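PDB 6MCA: ankyrin repeat domain protein from Legionella pneumophila subsp. pneumophila, which is a bacterial effector, also called AnkH, that interacts with the host LARP7 component of the 7SK snRNP complex. Local coordinates for residues 57-62 with 72-77; 197-202 with 220-225. One frame throughout, in Å; residues are numbered along the deposited sequence. Where two conformers were deposited one is given.

Both contacts join two helices whose segment axes run nearly antiparallel, and in both a leucine carries much of the packing; both are largely buried. Contact 1 lies toward the N-terminal end, its centre about 29 Å from the chain's centre, where a short turn links consecutive helices. Contact 2, centred about 14 Å from the chain's centre, pairs longer helices that also meet helices 355-364 and 373-399. The centres of contact 1 and contact 2 are about 36 Å apart, and they share no element. Contact 1 is van der Waals packing of a leucine methyl on a peptide, a proline and a cysteine sulfur; contact 2 passes from a buried leucine side to an exposed, salt-bridged arginine rim.

Contact 1: 57-62 with 72-77; sequences TPLIEC and EQLIAR
The flat group at the middle of this contact is the peptide linking Pro58 to Leu59, and Leu74 covers one of its faces. The CD1 methyl of Leu74 stands almost directly above the C-N bond, 3.5 Å from Pro58 C and equally 3.5 Å from Leu59 N. On the same side of the peptide plane, Pro58 CB and Cys62 SG, one turn apart, flank Leu74 CD1, each 3.6 Å from it. Leu74 CD2 touches the proline more loosely, 4.1 Å from Pro58 CB. In Leu74, CG lies anti to the carbonyl carbon (chi1 -71°), and the extended second torsion points CD1, rather than CD2, at the other helix. A looser touch, Leu59 CD1 to Ile75 CG1 at 4.4 Å, extends the apolar seam to the next residue.

The proline opens helix 58-65, and Thr57 just before it is the N-cap: OG1 of Thr57 accepts from Ile60 N at 3.1 Å with a bond angle of 160°, satisfying an amide of the first turn. Around the pair, Ile30 of helix 26-31 touches Pro58 and Cys62, Phe38 reaches Leu74, and Pro91 of helix 91-97 meets Leu59, so neighbouring helices continue the packing. The two short helical segments pass 10.0 Å apart at 154°. With the second helix's leucine seated on the Pro-Leu peptide, the pair resembles the antiparallel helix hairpin, with its Thr-Pro-Leu start, of ankyrin repeats.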
loop_
_atom_site.group_PDB
_atom_site.type_symbol
_atom_site.label_atom_id
_atom_site.label_comp_id
_atom_site.label_asym_id
_atom_site.label_seq_id
_atom_site.Cartn_x
_atom_site.Cartn_y
_atom_site.Cartn_z
ATOM N N THR A 57 -16.751 16.718 -4.275
ATOM C CA THR A 57 -17.268 18.056 -4.047
ATOM C C THR A 57 -16.538 19.050 -4.936
ATOM O O THR A 57 -15.463 18.750 -5.463
ATOM C CB THR A 57 -17.098 18.453 -2.575
ATOM O OG1 THR A 57 -15.707 18.629 -2.283
ATOM C CG2 THR A 57 -17.673 17.383 -1.660
ATOM N N PRO A 58 -17.105 20.242 -5.153
ATOM C CA PRO A 58 -16.380 21.253 -5.942
ATOM C C PRO A 58 -14.987 21.559 -5.410
ATOM O O PRO A 58 -14.050 21.735 -6.199
ATOM C CB PRO A 58 -17.305 22.476 -5.864
ATOM C CG PRO A 58 -18.664 21.899 -5.685
ATOM C CD PRO A 58 -18.487 20.661 -4.851
ATOM N N LEU A 59 -14.823 21.615 -4.086
ATOM C CA LEU A 59 -13.504 21.867 -3.514
ATOM C C LEU A 59 -12.553 20.709 -3.791
ATOM O O LEU A 59 -11.371 20.925 -4.085
ATOM C CB LEU A 59 -13.623 22.119 -2.012
ATOM C CG LEU A 59 -12.358 22.625 -1.317
ATOM C CD1 LEU A 59 -11.892 23.931 -1.942
ATOM C CD2 LEU A 59 -12.597 22.793 0.176
ATOM N N ILE A 60 -13.049 19.474 -3.704
ATOM C CA ILE A 60 -12.211 18.324 -4.025
ATOM C C ILE A 60 -11.869 18.308 -5.510
ATOM O O ILE A 60 -10.762 17.911 -5.893
ATOM C CB ILE A 60 -12.900 17.022 -3.575
ATOM C CG1 ILE A 60 -13.008 16.984 -2.048
ATOM C CG2 ILE A 60 -12.148 15.804 -4.085
ATOM C CD1 ILE A 60 -13.591 15.698 -1.505
ATOM N N GLU A 61 -12.793 18.748 -6.368
ATOM C CA GLU A 61 -12.469 18.897 -7.785
ATOM C C GLU A 61 -11.351 19.912 -7.985
ATOM O O GLU A 61 -10.423 19.682 -8.771
ATOM C CB GLU A 61 -13.715 19.314 -8.569
ATOM C CG GLU A 61 -14.819 18.271 -8.603
ATOM C CD GLU A 61 -14.542 17.147 -9.582
ATOM O OE1 GLU A 61 -13.561 17.250 -10.348
ATOM O OE2 GLU A 61 -15.310 16.162 -9.590
ATOM N N CYS A 62 -11.424 21.043 -7.276
ATOM C CA CYS A 62 -10.360 22.041 -7.351
ATOM C C CYS A 62 -9.028 21.462 -6.896
ATOM O O CYS A 62 -7.986 21.724 -7.507
ATOM C CB CYS A 62 -10.725 23.258 -6.501
ATOM S SG CYS A 62 -12.128 24.201 -7.117
ATOM N N GLU A 72 -10.193 29.226 -3.918
ATOM C CA GLU A 72 -10.330 30.454 -3.142
ATOM C C GLU A 72 -11.757 30.977 -3.203
ATOM O O GLU A 72 -12.313 31.412 -2.186
ATOM C CB GLU A 72 -9.356 31.515 -3.651
ATOM C CG GLU A 72 -7.893 31.226 -3.371
ATOM C CD GLU A 72 -6.967 32.169 -4.114
ATOM O OE1 GLU A 72 -5.781 32.263 -3.734
ATOM O OE2 GLU A 72 -7.427 32.820 -5.077
ATOM N N GLN A 73 -12.361 30.952 -4.393
ATOM C CA GLN A 73 -13.757 31.356 -4.525
ATOM C C GLN A 73 -14.661 30.501 -3.645
ATOM O O GLN A 73 -15.528 31.020 -2.934
ATOM C CB GLN A 73 -14.195 31.271 -5.988
ATOM C CG GLN A 73 -13.551 32.305 -6.889
ATOM C CD GLN A 73 -13.852 33.723 -6.451
ATOM O OE1 GLN A 73 -15.000 34.067 -6.167
ATOM N NE2 GLN A 73 -12.820 34.556 -6.395
ATOM N N LEU A 74 -14.461 29.182 -3.674
ATOM C CA LEU A 74 -15.302 28.282 -2.885
ATOM C C LEU A 74 -15.119 28.514 -1.390
ATOM O O LEU A 74 -16.093 28.480 -0.626
ATOM C CB LEU A 74 -14.992 26.830 -3.243
ATOM C CG LEU A 74 -15.469 26.373 -4.621
ATOM C CD1 LEU A 74 -14.898 25.008 -4.949
ATOM C CD2 LEU A 74 -16.988 26.348 -4.677
ATOM N N ILE A 75 -13.881 28.743 -0.950
ATOM C CA ILE A 75 -13.630 29.007 0.463
ATOM C C ILE A 75 -14.262 30.328 0.877
ATOM O O ILE A 75 -14.784 30.461 1.991
ATOM C CB ILE A 75 -12.117 28.979 0.749
ATOM C CG1 ILE A 75 -11.574 27.557 0.591
ATOM C CG2 ILE A 75 -11.816 29.508 2.143
ATOM C CD1 ILE A 75 -10.068 27.487 0.494
ATOM N N ALA A 76 -14.236 31.323 -0.015
ATOM C CA ALA A 76 -14.912 32.587 0.262
ATOM C C ALA A 76 -16.403 32.385 0.493
ATOM O O ALA A 76 -17.008 33.097 1.303
ATOM C CB ALA A 76 -14.679 33.571 -0.883
ATOM N N ARG A 77 -17.014 31.430 -0.201
ATOM C CA ARG A 77 -18.419 31.116 -0.000
ATOM C C ARG A 77 -18.630 30.103 1.122
ATOM O O ARG A 77 -19.701 29.489 1.203
ATOM C CB ARG A 77 -19.033 30.633 -1.315
ATOM C CG ARG A 77 -18.803 31.626 -2.453
ATOM C CD ARG A 77 -19.358 31.145 -3.779
ATOM N NE ARG A 77 -20.364 32.061 -4.309
ATOM C CZ ARG A 77 -20.087 33.109 -5.076
ATOM N NH1 ARG A 77 -21.065 33.890 -5.516
ATOM N NH2 ARG A 77 -18.831 33.380 -5.401
#

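Contact 2: 197-202 with 220-225; sequences DSLRRF and NIMDAF
Leu199 and Met222 face each other where helices 188-202 and 215-233 run nearly antiparallel, the segment axes 10.2 Å apart at 157°. Their side chains slide past one another in opposite directions: Met222 CG lies 4.0 Å from Leu199 CB and passes beside Leu199 CD1. Met222 then bends at its thioether (chi3 61°), which carries CE alongside the neighbouring residue, 3.7 Å from Arg200 CB. On the other flank Leu199 CD1 reaches Ile221 CG2 at 4.2 Å and, more loosely, the Phe225 ring.

Beyond that methionine the arginine turns away to a carboxylate on its own helix. Asp197 OD1 takes Arg200 NH2 at 3.1 Å, while Asp197 OD2 takes Arg201 NE at 2.7 Å. Serving both, the aspartate probably offsets part of their charge and lets the two guanidinium groups lie close, Arg200 NH2 over the face of Arg201. Trp383 and Val356 also touch Leu199, and Phe225 rests on Ile258 of strand 256-263. This is a buried antiparallel helix pair, with helix 215-233 laid against the edge strand of a five-stranded antiparallel sheet, consistent with a cysteine protease-like fold for this part.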
loop_
_atom_site.group_PDB
_atom_site.type_symbol
_atom_site.label_atom_id
_atom_site.label_comp_id
_atom_site.label_asym_id
_atom_site.label_seq_id
_atom_site.Cartn_x
_atom_site.Cartn_y
_atom_site.Cartn_z
ATOM N N ASP A 197 9.520 2.185 -1.121
ATOM C CA ASP A 197 10.281 2.623 0.046
ATOM C C ASP A 197 11.042 1.465 0.686
ATOM O O ASP A 197 12.166 1.644 1.173
ATOM C CB ASP A 197 9.350 3.281 1.064
ATOM C CG ASP A 197 10.101 3.852 2.246
ATOM O OD1 ASP A 197 10.735 4.918 2.088
ATOM O OD2 ASP A 197 10.060 3.236 3.332
ATOM N N SER A 198 10.449 0.268 0.687
ATOM C CA SER A 198 11.114 -0.899 1.249
ATOM C C SER A 198 12.330 -1.287 0.426
ATOM O O SER A 198 13.369 -1.647 0.983
ATOM C CB SER A 198 10.131 -2.064 1.339
ATOM O OG SER A 198 10.807 -3.294 1.529
ATOM N N LEU A 199 12.224 -1.218 -0.903
ATOM C CA LEU A 199 13.394 -1.470 -1.740
ATOM C C LEU A 199 14.490 -0.443 -1.474
ATOM O O LEU A 199 15.676 -0.793 -1.375
ATOM C CB LEU A 199 12.997 -1.462 -3.216
ATOM C CG LEU A 199 12.150 -2.640 -3.695
ATOM C CD1 LEU A 199 11.737 -2.441 -5.143
ATOM C CD2 LEU A 199 12.906 -3.950 -3.523
ATOM N N ARG A 200 14.106 0.834 -1.354
ATOM C CA ARG A 200 15.082 1.881 -1.066
ATOM C C ARG A 200 15.810 1.607 0.245
ATOM O O ARG A 200 17.040 1.721 0.323
ATOM C CB ARG A 200 14.393 3.246 -1.019
ATOM C CG ARG A 200 15.321 4.381 -0.617
ATOM C CD ARG A 200 14.549 5.653 -0.312
ATOM N NE ARG A 200 13.775 5.548 0.921
ATOM C CZ ARG A 200 14.272 5.764 2.134
ATOM N NH1 ARG A 200 15.546 6.098 2.281
ATOM N NH2 ARG A 200 13.493 5.645 3.201
ATOM N N ARG A 201 15.062 1.252 1.292
ATOM C CA ARG A 201 15.690 0.918 2.566
ATOM C C ARG A 201 16.534 -0.345 2.458
ATOM O O ARG A 201 17.568 -0.460 3.129
ATOM C CB ARG A 201 14.626 0.747 3.649
ATOM C CG ARG A 201 13.792 1.984 3.904
ATOM C CD ARG A 201 12.708 1.711 4.934
ATOM N NE ARG A 201 11.925 2.908 5.223
ATOM C CZ ARG A 201 12.293 3.850 6.082
ATOM N NH1 ARG A 201 13.437 3.737 6.742
ATOM N NH2 ARG A 201 11.518 4.907 6.281
ATOM N N PHE A 202 16.113 -1.294 1.622
ATOM C CA PHE A 202 16.811 -2.567 1.506
ATOM C C PHE A 202 18.199 -2.381 0.912
ATOM O O PHE A 202 19.192 -2.855 1.475
ATOM C CB PHE A 202 15.979 -3.529 0.660
ATOM C CG PHE A 202 16.635 -4.855 0.421
ATOM C CD1 PHE A 202 16.892 -5.717 1.473
ATOM C CD2 PHE A 202 16.986 -5.244 -0.861
ATOM C CE1 PHE A 202 17.493 -6.942 1.252
ATOM C CE2 PHE A 202 17.586 -6.467 -1.089
ATOM C CZ PHE A 202 17.840 -7.317 -0.031
ATOM N N ASN A 220 16.246 0.367 -11.379
ATOM C CA ASN A 220 15.310 0.456 -12.495
ATOM C C ASN A 220 13.907 0.073 -12.051
ATOM O O ASN A 220 12.935 0.783 -12.342
ATOM C CB ASN A 220 15.780 -0.434 -13.645
ATOM C CG ASN A 220 17.082 0.042 -14.253
ATOM O OD1 ASN A 220 17.368 1.239 -14.277
ATOM N ND2 ASN A 220 17.881 -0.895 -14.750
ATOM N N ILE A 221 13.793 -1.029 -11.302
ATOM C CA ILE A 221 12.490 -1.455 -10.796
ATOM C C ILE A 221 11.839 -0.320 -10.020
ATOM O O ILE A 221 10.676 0.035 -10.258
ATOM C CB ILE A 221 12.636 -2.723 -9.934
ATOM C CG1 ILE A 221 13.153 -3.886 -10.784
ATOM C CG2 ILE A 221 11.312 -3.085 -9.284
ATOM C CD1 ILE A 221 13.411 -5.154 -9.998
ATOM N N MET A 222 12.603 0.300 -9.114
ATOM C CA MET A 222 12.073 1.424 -8.351
ATOM C C MET A 222 11.551 2.506 -9.284
ATOM O O MET A 222 10.422 2.988 -9.123
ATOM C CB MET A 222 13.147 1.972 -7.411
ATOM C CG MET A 222 13.509 1.016 -6.284
ATOM S SD MET A 222 14.953 1.530 -5.333
ATOM C CE MET A 222 14.385 3.099 -4.680
ATOM N N ASP A 223 12.344 2.858 -10.304
ATOM C CA ASP A 223 11.888 3.815 -11.305
ATOM C C ASP A 223 10.516 3.424 -11.834
ATOM O O ASP A 223 9.569 4.219 -11.792
ATOM C CB ASP A 223 12.898 3.899 -12.451
ATOM C CG ASP A 223 14.120 4.720 -12.095
ATOM O OD1 ASP A 223 15.036 4.815 -12.938
ATOM O OD2 ASP A 223 14.164 5.272 -10.976
ATOM N N ALA A 224 10.387 2.173 -12.286
ATOM C CA ALA A 224 9.113 1.710 -12.818
ATOM C C ALA A 224 8.004 1.894 -11.793
ATOM O O ALA A 224 6.939 2.444 -12.105
ATOM C CB ALA A 224 9.227 0.249 -13.250
ATOM N N PHE A 225 8.263 1.492 -10.543
ATOM C CA PHE A 225 7.253 1.655 -9.504
ATOM C C PHE A 225 6.824 3.109 -9.396
ATOM O O PHE A 225 5.623 3.406 -9.337
ATOM C CB PHE A 225 7.781 1.140 -8.166
ATOM C CG PHE A 225 7.445 -0.299 -7.898
ATOM C CD1 PHE A 225 6.145 -0.676 -7.596
ATOM C CD2 PHE A 225 8.424 -1.276 -7.950
ATOM C CE1 PHE A 225 5.831 -2.000 -7.349
ATOM C CE2 PHE A 225 8.116 -2.601 -7.704
ATOM C CZ PHE A 225 6.817 -2.963 -7.403
#